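Local atomic coordinates of taurine dioxygenase (Burkholderia ambifaria, PDB entry 5VN6), a protein that probably catalyses the iron- and 2-oxoglutarate-dependent oxidation of taurine. Residues P13-I18 / Y245-R250; I18-L23 / R48-R53; G118-C123 / N254-W259. One frame throughout, in Å; residues are numbered along the deposited sequence.

Contact 1 of 3, residues P13-I18 / Y245-R250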
loop_
_atom_site.group_PDB
_atom_site.type_symbol
_atom_site.label_atom_id
_atom_site.label_comp_id
_atom_site.label_asym_id
_atom_site.label_seq_id
_atom_site.Cartn_x
_atom_site.Cartn_y
_atom_site.Cartn_z
ATOM N N PRO A 13 5.642 14.648 -10.897
ATOM C CA PRO A 13 4.839 13.494 -10.468
ATOM C C PRO A 13 5.652 12.550 -9.592
ATOM O O PRO A 13 6.855 12.382 -9.783
ATOM C CB PRO A 13 4.432 12.826 -11.789
ATOM C CG PRO A 13 4.586 13.902 -12.836
ATOM C CD PRO A 13 5.702 14.788 -12.362
ATOM N N LEU A 14 4.986 11.964 -8.597
ATOM C CA LEU A 14 5.616 11.006 -7.696
ATOM C C LEU A 14 5.540 9.579 -8.221
ATOM O O LEU A 14 6.418 8.764 -7.910
ATOM C CB LEU A 14 4.959 11.053 -6.309
ATOM C CG LEU A 14 5.382 12.147 -5.325
ATOM C CD1 LEU A 14 4.875 13.518 -5.782
ATOM C CD2 LEU A 14 4.874 11.824 -3.940
ATOM N N THR A 15 4.471 9.261 -8.954
ATOM C CA THR A 15 4.206 7.962 -9.568
ATOM C C THR A 15 3.527 8.234 -10.905
ATOM O O THR A 15 3.119 9.365 -11.184
ATOM C CB THR A 15 3.277 7.088 -8.707
ATOM O OG1 THR A 15 1.942 7.607 -8.805
ATOM C CG2 THR A 15 3.694 7.113 -7.228
ATOM N N CYS A 16 3.353 7.195 -11.728
ATOM C CA CYS A 16 2.669 7.413 -13.003
ATOM C C CYS A 16 1.157 7.505 -12.838
ATOM O O CYS A 16 0.464 7.999 -13.735
ATOM C CB CYS A 16 2.987 6.289 -13.999
ATOM S SG CYS A 16 4.721 6.159 -14.468
ATOM N N ALA A 17 0.625 7.075 -11.705
ATOM C CA ALA A 17 -0.817 6.984 -11.553
ATOM C C ALA A 17 -1.418 8.165 -10.806
ATOM O O ALA A 17 -2.556 8.532 -11.072
ATOM C CB ALA A 17 -1.174 5.691 -10.819
ATOM N N ILE A 18 -0.697 8.742 -9.852
ATOM C CA ILE A 18 -1.318 9.659 -8.908
ATOM C C ILE A 18 -0.253 10.429 -8.147
ATOM O O ILE A 18 0.770 9.865 -7.729
ATOM C CB ILE A 18 -2.258 8.912 -7.932
ATOM C CG1 ILE A 18 -2.878 9.899 -6.931
ATOM C CG2 ILE A 18 -1.526 7.779 -7.183
ATOM C CD1 ILE A 18 -4.081 9.350 -6.167
ATOM N N TYR A 245 -2.142 1.885 -7.956
ATOM C CA TYR A 245 -3.020 3.054 -7.922
ATOM C C TYR A 245 -2.632 4.045 -6.838
ATOM O O TYR A 245 -3.349 5.034 -6.633
ATOM C CB TYR A 245 -4.476 2.622 -7.685
ATOM C CG TYR A 245 -4.984 1.567 -8.630
ATOM C CD1 TYR A 245 -4.456 1.438 -9.928
ATOM C CD2 TYR A 245 -6.010 0.695 -8.233
ATOM C CE1 TYR A 245 -4.932 0.449 -10.806
ATOM C CE2 TYR A 245 -6.491 -0.272 -9.093
ATOM C CZ TYR A 245 -5.955 -0.387 -10.381
ATOM O OH TYR A 245 -6.449 -1.357 -11.225
ATOM N N GLN A 246 -1.527 3.800 -6.137
ATOM C CA GLN A 246 -1.262 4.436 -4.858
ATOM C C GLN A 246 -0.072 5.384 -4.935
ATOM O O GLN A 246 0.840 5.231 -5.755
ATOM C CB GLN A 246 -0.993 3.387 -3.759
ATOM C CG GLN A 246 -2.215 2.561 -3.377
ATOM C CD GLN A 246 -1.848 1.448 -2.405
ATOM O OE1 GLN A 246 -0.684 1.271 -2.084
ATOM N NE2 GLN A 246 -2.826 0.662 -1.990
ATOM N N VAL A 247 -0.078 6.350 -4.019
ATOM C CA VAL A 247 1.099 7.148 -3.713
ATOM C C VAL A 247 1.194 7.236 -2.199
ATOM O O VAL A 247 0.177 7.209 -1.498
ATOM C CB VAL A 247 1.054 8.554 -4.369
ATOM C CG1 VAL A 247 -0.174 9.403 -3.891
ATOM C CG2 VAL A 247 2.343 9.300 -4.121
ATOM N N ARG A 248 2.424 7.320 -1.692
ATOM C CA ARG A 248 2.694 7.401 -0.261
ATOM C C ARG A 248 3.526 8.640 0.018
ATOM O O ARG A 248 4.568 8.839 -0.603
ATOM C CB ARG A 248 3.420 6.148 0.256
ATOM C CG ARG A 248 3.732 6.214 1.758
ATOM C CD ARG A 248 3.737 4.838 2.398
ATOM N NE ARG A 248 4.114 4.880 3.809
ATOM C CZ ARG A 248 3.917 3.880 4.671
ATOM N NH1 ARG A 248 4.285 4.007 5.940
ATOM N NH2 ARG A 248 3.338 2.761 4.271
ATOM N N TRP A 249 3.063 9.474 0.948
ATOM C CA TRP A 249 3.676 10.766 1.205
ATOM C C TRP A 249 4.202 10.791 2.628
ATOM O O TRP A 249 3.511 10.357 3.557
ATOM C CB TRP A 249 2.667 11.898 0.984
ATOM C CG TRP A 249 3.133 13.278 1.334
ATOM C CD1 TRP A 249 2.702 14.052 2.391
ATOM C CD2 TRP A 249 4.081 14.082 0.614
ATOM N NE1 TRP A 249 3.333 15.265 2.373
ATOM C CE2 TRP A 249 4.187 15.315 1.300
ATOM C CE3 TRP A 249 4.862 13.873 -0.530
ATOM C CZ2 TRP A 249 5.026 16.350 0.863
ATOM C CZ3 TRP A 249 5.710 14.903 -0.959
ATOM C CH2 TRP A 249 5.772 16.126 -0.265
ATOM N N ARG A 250 5.431 11.274 2.789
ATOM C CA ARG A 250 6.054 11.414 4.097
ATOM C C ARG A 250 6.018 12.873 4.509
ATOM O O ARG A 250 6.469 13.742 3.757
ATOM C CB ARG A 250 7.494 10.915 4.085
ATOM C CG ARG A 250 8.118 10.988 5.451
ATOM C CD ARG A 250 9.463 10.282 5.476
ATOM N NE ARG A 250 10.119 10.479 6.754
ATOM C CZ ARG A 250 11.301 9.962 7.076
ATOM N NH1 ARG A 250 11.963 9.205 6.204
ATOM N NH2 ARG A 250 11.811 10.202 8.274
#
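Leu14, Thr15 and Ile18 bear down on Val247, and apolar contact does nearly all the work. Leu14 reaches out with CD2, which lies 3.6 Å from Val247 CG2 and also meets the edge of the Trp249 ring, at 4.0 Å from CE3. Ile18 approaches on its shorter branch: CG1 stands anti to the backbone N (chi1 179°), and the methyl CG2 is left to rest 3.3 Å from Tyr245 O and 3.9 Å from Val247 CB. Thr15 adds its methyl CG2, 4.0 Å from Val247 CG2. A beta-branched valine suits this place, since its two methyls serve different neighbours, CG2 meeting Leu14 and Thr15 while CG1 faces Ile18.

The fold explains the arrangement. In this cupin-clan double-stranded beta-helix, the loop joining strands 10-13 and 20-23 of the larger sheet covers strand 246-249, an outer strand of the three-stranded sheet that also holds His266 of the metal site.

No hydrogen bond crosses the contact. Within the loop, Thr15 OG1 donates to Ile18 O at 2.8 Å and accepts from Ala17 N at 3.2 Å, the latter closing an ST turn, so threonine offers a methyl to the strand and a hydroxyl to its own loop. On the strand, Arg248 makes a salt bridge with Asp132 and also bonds Pro243 O of the second subunit.

Contact 2 of 3, residues I18-L23 / R48-R53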
loop_
_atom_site.group_PDB
_atom_site.type_symbol
_atom_site.label_atom_id
_atom_site.label_comp_id
_atom_site.label_asym_id
_atom_site.label_seq_id
_atom_site.Cartn_x
_atom_site.Cartn_y
_atom_site.Cartn_z
ATOM N N ILE A 18 -0.697 8.742 -9.852
ATOM C CA ILE A 18 -1.318 9.659 -8.908
ATOM C C ILE A 18 -0.253 10.429 -8.147
ATOM O O ILE A 18 0.770 9.865 -7.729
ATOM C CB ILE A 18 -2.258 8.912 -7.932
ATOM C CG1 ILE A 18 -2.878 9.899 -6.931
ATOM C CG2 ILE A 18 -1.526 7.779 -7.183
ATOM C CD1 ILE A 18 -4.081 9.350 -6.167
ATOM N N GLY A 19 -0.501 11.726 -7.959
ATOM C CA GLY A 19 0.311 12.548 -7.083
ATOM C C GLY A 19 1.394 13.305 -7.807
ATOM O O GLY A 19 2.037 12.757 -8.705
ATOM N N ALA A 20 1.594 14.565 -7.422
ATOM C CA ALA A 20 2.692 15.375 -7.934
ATOM C C ALA A 20 3.049 16.437 -6.907
ATOM O O ALA A 20 2.171 16.963 -6.215
ATOM C CB ALA A 20 2.344 16.063 -9.258
ATOM N N GLU A 21 4.345 16.746 -6.822
ATOM C CA GLU A 21 4.832 17.817 -5.970
ATOM C C GLU A 21 4.936 19.099 -6.785
ATOM O O GLU A 21 5.385 19.092 -7.937
ATOM C CB GLU A 21 6.198 17.476 -5.340
ATOM C CG GLU A 21 6.723 18.617 -4.459
ATOM C CD GLU A 21 7.963 18.276 -3.623
ATOM O OE1 GLU A 21 8.395 17.106 -3.613
ATOM O OE2 GLU A 21 8.533 19.208 -2.998
ATOM N N LEU A 22 4.502 20.197 -6.181
ATOM C CA LEU A 22 4.611 21.518 -6.772
ATOM C C LEU A 22 5.841 22.195 -6.191
ATOM O O LEU A 22 5.968 22.300 -4.970
ATOM C CB LEU A 22 3.355 22.339 -6.471
ATOM C CG LEU A 22 2.027 21.776 -6.984
ATOM C CD1 LEU A 22 0.930 22.837 -6.852
ATOM C CD2 LEU A 22 2.152 21.301 -8.427
ATOM N N LEU A 23 6.735 22.658 -7.059
ATOM C CA LEU A 23 7.966 23.316 -6.646
ATOM C C LEU A 23 7.980 24.759 -7.138
ATOM O O LEU A 23 7.377 25.092 -8.164
ATOM C CB LEU A 23 9.193 22.577 -7.181
ATOM C CG LEU A 23 9.275 21.118 -6.710
ATOM C CD1 LEU A 23 9.789 20.260 -7.815
ATOM C CD2 LEU A 23 10.187 21.010 -5.506
ATOM N N ARG A 48 -4.800 14.296 -9.030
ATOM C CA ARG A 48 -5.653 13.856 -7.921
ATOM C C ARG A 48 -5.228 14.409 -6.561
ATOM O O ARG A 48 -6.088 14.773 -5.744
ATOM C CB ARG A 48 -5.726 12.325 -7.857
ATOM C CG ARG A 48 -5.845 11.598 -9.209
ATOM C CD ARG A 48 -6.951 12.124 -10.072
ATOM N NE ARG A 48 -7.000 11.451 -11.365
ATOM C CZ ARG A 48 -7.955 11.653 -12.268
ATOM N NH1 ARG A 48 -8.936 12.499 -12.002
ATOM N NH2 ARG A 48 -7.943 10.998 -13.422
ATOM N N VAL A 49 -3.922 14.465 -6.291
ATOM C CA VAL A 49 -3.404 14.979 -5.025
ATOM C C VAL A 49 -2.106 15.726 -5.305
ATOM O O VAL A 49 -1.252 15.239 -6.052
ATOM C CB VAL A 49 -3.194 13.855 -3.978
ATOM C CG1 VAL A 49 -2.245 12.767 -4.483
ATOM C CG2 VAL A 49 -2.683 14.445 -2.628
ATOM N N LEU A 50 -1.965 16.919 -4.714
ATOM C CA LEU A 50 -0.792 17.766 -4.896
ATOM C C LEU A 50 -0.083 17.951 -3.561
ATOM O O LEU A 50 -0.732 18.087 -2.521
ATOM C CB LEU A 50 -1.167 19.143 -5.484
ATOM C CG LEU A 50 -1.832 19.188 -6.865
ATOM C CD1 LEU A 50 -2.311 20.615 -7.200
ATOM C CD2 LEU A 50 -0.878 18.659 -7.950
ATOM N N PHE A 51 1.248 17.949 -3.595
ATOM C CA PHE A 51 2.074 18.071 -2.403
ATOM C C PHE A 51 3.000 19.273 -2.514
ATOM O O PHE A 51 3.507 19.591 -3.596
ATOM C CB PHE A 51 2.922 16.803 -2.172
ATOM C CG PHE A 51 2.112 15.544 -2.113
ATOM C CD1 PHE A 51 1.356 15.253 -0.999
ATOM C CD2 PHE A 51 2.113 14.647 -3.179
ATOM C CE1 PHE A 51 0.613 14.107 -0.941
ATOM C CE2 PHE A 51 1.370 13.497 -3.133
ATOM C CZ PHE A 51 0.611 13.218 -2.012
ATOM N N LEU A 52 3.227 19.933 -1.385
ATOM C CA LEU A 52 4.169 21.039 -1.329
ATOM C C LEU A 52 4.972 20.947 -0.041
ATOM O O LEU A 52 4.436 20.570 1.005
ATOM C CB LEU A 52 3.450 22.392 -1.401
ATOM C CG LEU A 52 2.663 22.713 -2.675
ATOM C CD1 LEU A 52 1.213 22.194 -2.619
ATOM C CD2 LEU A 52 2.684 24.200 -2.913
ATOM N N ARG A 53 6.247 21.313 -0.113
ATOM C CA ARG A 53 7.110 21.414 1.057
ATOM C C ARG A 53 7.248 22.868 1.473
ATOM O O ARG A 53 7.001 23.784 0.686
ATOM C CB ARG A 53 8.506 20.842 0.776
ATOM C CG ARG A 53 8.526 19.373 0.338
ATOM C CD ARG A 53 8.312 18.439 1.519
ATOM N NE ARG A 53 8.587 17.049 1.156
ATOM C CZ ARG A 53 8.125 15.995 1.827
ATOM N NH1 ARG A 53 7.345 16.178 2.892
ATOM N NH2 ARG A 53 8.416 14.766 1.412
HETATM O O HOH W 1 7.400 21.505 -2.785
HETATM O O HOH W 2 9.708 16.295 -1.478
#
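Gly19 and Val49 begin a parallel pairing in which strand 20-23 runs beside strand 49-52, joined by a crossover through helices 27-32 and 34-47. Val49 O receives Ala20 N at 3.2 Å, Ala20 O receives Phe51 N, and Phe51 O receives Leu22 N in the straightest of the three bonds (2.8 Å, 167°).

The shapes fit on both faces. Where Gly19 has no side chain, Val49 CG1 comes to 3.7 Å from its CA and the Phe51 ring slides close, with CE2 4.2 Å from that CA. Glycine also suits the positive phi here, at which a CB would press on the preceding carbonyl oxygen. Beside this hollow, Ile18 sends CG1 against Val49 CG1 and lays CD1 on Arg48 CB, the arginine's aliphatic root, while its guanidinium leads off to Glu198. On the face of Ala20 and Leu50, small Ala20 lies beside the larger Leu50. Leu22 fills the next position, its CD1 3.9 Å from Leu50 CD1 and its CB equally close to Leu52 CG. Helix 34-47 covers Leu50.

At the far end Glu21 runs out fully extended from its strand, and OE2 touches Arg53 CG at 3.3 Å. Arg53 NH1 bonds Arg250 O and Ser255 OG. Water 1 joins Glu21 OE2 to Leu22 O and Arg53 N, and water 2 links Glu21 OE1 to Arg53 NE at the guanidinium edge. The opposite charges of these two partly exposed residues are thus bridged by water rather than paired directly, which probably gives only a mild attraction.

Contact 3 of 3, residues G118-C123 / N254-W259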
loop_
_atom_site.group_PDB
_atom_site.type_symbol
_atom_site.label_atom_id
_atom_site.label_comp_id
_atom_site.label_asym_id
_atom_site.label_seq_id
_atom_site.Cartn_x
_atom_site.Cartn_y
_atom_site.Cartn_z
ATOM N N GLY A 118 -12.893 18.121 -1.272
ATOM C CA GLY A 118 -11.485 17.881 -1.037
ATOM C C GLY A 118 -11.036 18.660 0.176
ATOM O O GLY A 118 -11.864 19.176 0.939
ATOM N N CYS A 119 -9.717 18.795 0.298
ATOM C CA CYS A 119 -9.106 19.252 1.534
ATOM C C CYS A 119 -7.719 19.830 1.261
ATOM O O CYS A 119 -7.000 19.376 0.362
ATOM C CB CYS A 119 -9.016 18.075 2.517
ATOM S SG CYS A 119 -8.392 18.461 4.146
ATOM N N VAL A 120 -7.347 20.820 2.065
ATOM C CA VAL A 120 -5.988 21.351 2.110
ATOM C C VAL A 120 -5.459 21.094 3.511
ATOM O O VAL A 120 -5.949 21.683 4.483
ATOM C CB VAL A 120 -5.918 22.845 1.771
ATOM C CG1 VAL A 120 -4.468 23.308 1.861
ATOM C CG2 VAL A 120 -6.534 23.142 0.385
ATOM N N LEU A 121 -4.460 20.227 3.615
ATOM C CA LEU A 121 -3.976 19.697 4.883
ATOM C C LEU A 121 -2.528 20.114 5.087
ATOM O O LEU A 121 -1.691 19.881 4.211
ATOM C CB LEU A 121 -4.104 18.167 4.899
ATOM C CG LEU A 121 -3.577 17.431 6.142
ATOM C CD1 LEU A 121 -4.302 17.895 7.402
ATOM C CD2 LEU A 121 -3.684 15.914 5.991
ATOM N N ARG A 122 -2.226 20.733 6.232
ATOM C CA ARG A 122 -0.868 21.177 6.525
ATOM C C ARG A 122 -0.345 20.513 7.795
ATOM O O ARG A 122 -1.056 20.414 8.799
ATOM C CB ARG A 122 -0.775 22.715 6.669
ATOM C CG ARG A 122 0.647 23.162 7.010
ATOM C CD ARG A 122 0.942 24.627 6.764
ATOM N NE ARG A 122 0.373 25.468 7.795
ATOM C CZ ARG A 122 0.914 26.595 8.234
ATOM N NH1 ARG A 122 2.075 27.025 7.741
ATOM N NH2 ARG A 122 0.282 27.291 9.172
ATOM N N CYS A 123 0.909 20.072 7.756
ATOM C CA CYS A 123 1.556 19.506 8.936
ATOM C C CYS A 123 2.250 20.627 9.691
ATOM O O CYS A 123 3.134 21.292 9.143
ATOM C CB CYS A 123 2.565 18.424 8.547
ATOM S SG CYS A 123 3.458 17.685 9.958
ATOM N N ASN A 254 5.443 21.995 7.995
ATOM C CA ASN A 254 4.886 22.905 6.992
ATOM C C ASN A 254 4.738 22.269 5.616
ATOM O O ASN A 254 4.707 22.982 4.604
ATOM C CB ASN A 254 5.695 24.199 6.889
ATOM C CG ASN A 254 5.514 25.077 8.096
ATOM O OD1 ASN A 254 4.470 25.031 8.748
ATOM N ND2 ASN A 254 6.513 25.894 8.396
ATOM N N SER A 255 4.646 20.945 5.554
ATOM C CA SER A 255 4.254 20.269 4.327
ATOM C C SER A 255 2.736 20.343 4.174
ATOM O O SER A 255 1.992 20.387 5.161
ATOM C CB SER A 255 4.708 18.805 4.345
ATOM O OG SER A 255 6.112 18.681 4.149
ATOM N N VAL A 256 2.276 20.363 2.922
ATOM C CA VAL A 256 0.866 20.541 2.600
ATOM C C VAL A 256 0.466 19.501 1.560
ATOM O O VAL A 256 1.238 19.203 0.638
ATOM C CB VAL A 256 0.583 21.984 2.101
ATOM C CG1 VAL A 256 -0.843 22.135 1.570
ATOM C CG2 VAL A 256 0.826 22.986 3.214
ATOM N N ALA A 257 -0.720 18.914 1.744
ATOM C CA ALA A 257 -1.374 18.068 0.750
ATOM C C ALA A 257 -2.686 18.724 0.343
ATOM O O ALA A 257 -3.441 19.195 1.201
ATOM C CB ALA A 257 -1.662 16.660 1.276
ATOM N N ILE A 258 -2.945 18.765 -0.961
ATOM C CA ILE A 258 -4.229 19.191 -1.510
ATOM C C ILE A 258 -4.767 18.021 -2.315
ATOM O O ILE A 258 -4.086 17.547 -3.231
ATOM C CB ILE A 258 -4.088 20.422 -2.430
ATOM C CG1 ILE A 258 -3.207 21.512 -1.809
ATOM C CG2 ILE A 258 -5.469 20.939 -2.842
ATOM C CD1 ILE A 258 -2.613 22.481 -2.841
ATOM N N TRP A 259 -5.986 17.566 -2.012
ATOM C CA TRP A 259 -6.497 16.431 -2.774
ATOM C C TRP A 259 -7.963 16.574 -3.152
ATOM O O TRP A 259 -8.760 17.236 -2.466
ATOM C CB TRP A 259 -6.284 15.090 -2.049
ATOM C CG TRP A 259 -7.107 14.831 -0.817
ATOM C CD1 TRP A 259 -8.310 14.176 -0.743
ATOM C CD2 TRP A 259 -6.735 15.149 0.533
ATOM N NE1 TRP A 259 -8.726 14.103 0.576
ATOM C CE2 TRP A 259 -7.772 14.682 1.375
ATOM C CE3 TRP A 259 -5.630 15.794 1.109
ATOM C CZ2 TRP A 259 -7.734 14.838 2.768
ATOM C CZ3 TRP A 259 -5.589 15.944 2.489
ATOM C CH2 TRP A 259 -6.641 15.469 3.304
#
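Cys119 and Leu121 of strand 118-125 both pack on the indole of Trp259, from the neighbouring antiparallel strand 256-260 in the larger sheet of the double-stranded beta-helix. Here the side chains fit tightly. Cys119 CB sits over one face of the six-membered ring, 3.7 Å from its centroid in a CH-pi contact, and SG approaches the same ring obliquely. Leu121 comes instead at the ring's edge, its CB 3.6 Å from Trp259 CZ3. The indole reaches both because Trp259 CG lies between the backbone N and the carbonyl carbon (chi1 70°), which folds the ring back across the neighbouring strand. A broad, flat side chain can serve several neighbours at once: the same ring meets His266, a magnesium ligand, and the Trp259 side chain is about 5 Å from the ion. At the end of the pairing, Gly118 CA lies 3.1 Å from Trp259 O, where a side chain would collide.

The opposite face of the sheet carries Val120, Val256 and Ile258. Val120 divides its methyls, CG1 to Val256 and CG2 alongside Ile258 CG2, and helix 59-67 covers Val120 and Ile258.

Toward partly exposed Asn254 the side-chain fit is looser. Arg122 packs its CG on Val256 CG2, then bends at chi3 (77°) to lie alongside Asn254. Arg122 NH1 and Asn254 OD1 are close but badly angled for a hydrogen bond; Arg122 NH1 bonds Gln55 O. The backbone pairing continues, Cys123 N meeting Ser255 O at 2.8 Å, and Asn254 N reaches Cys123 O in a short but bent bond (2.7 Å, 137°).

Contacts 2 and 3 belong to one sheet, their centres 10 Å apart: Leu50 N bonds Ile258 O and Val256 N bonds Leu52 O, giving the strand order 20-23, 49-52, 256-260, 118-125. Contact 1, 9 Å from contact 2, shares Ile18 with it and joins this sheet to the smaller one through strand 246-249, where Trp249 stacks on Phe51. Contacts 1 and 3 are 15 Å apart. Along the chain, contact 2 lies wholly within the span of contact 1 and closes before contact 3 opens, while the segments of contacts 1 and 3 alternate. Residues from the start and the later part of the chain thus meet in one region of the fold.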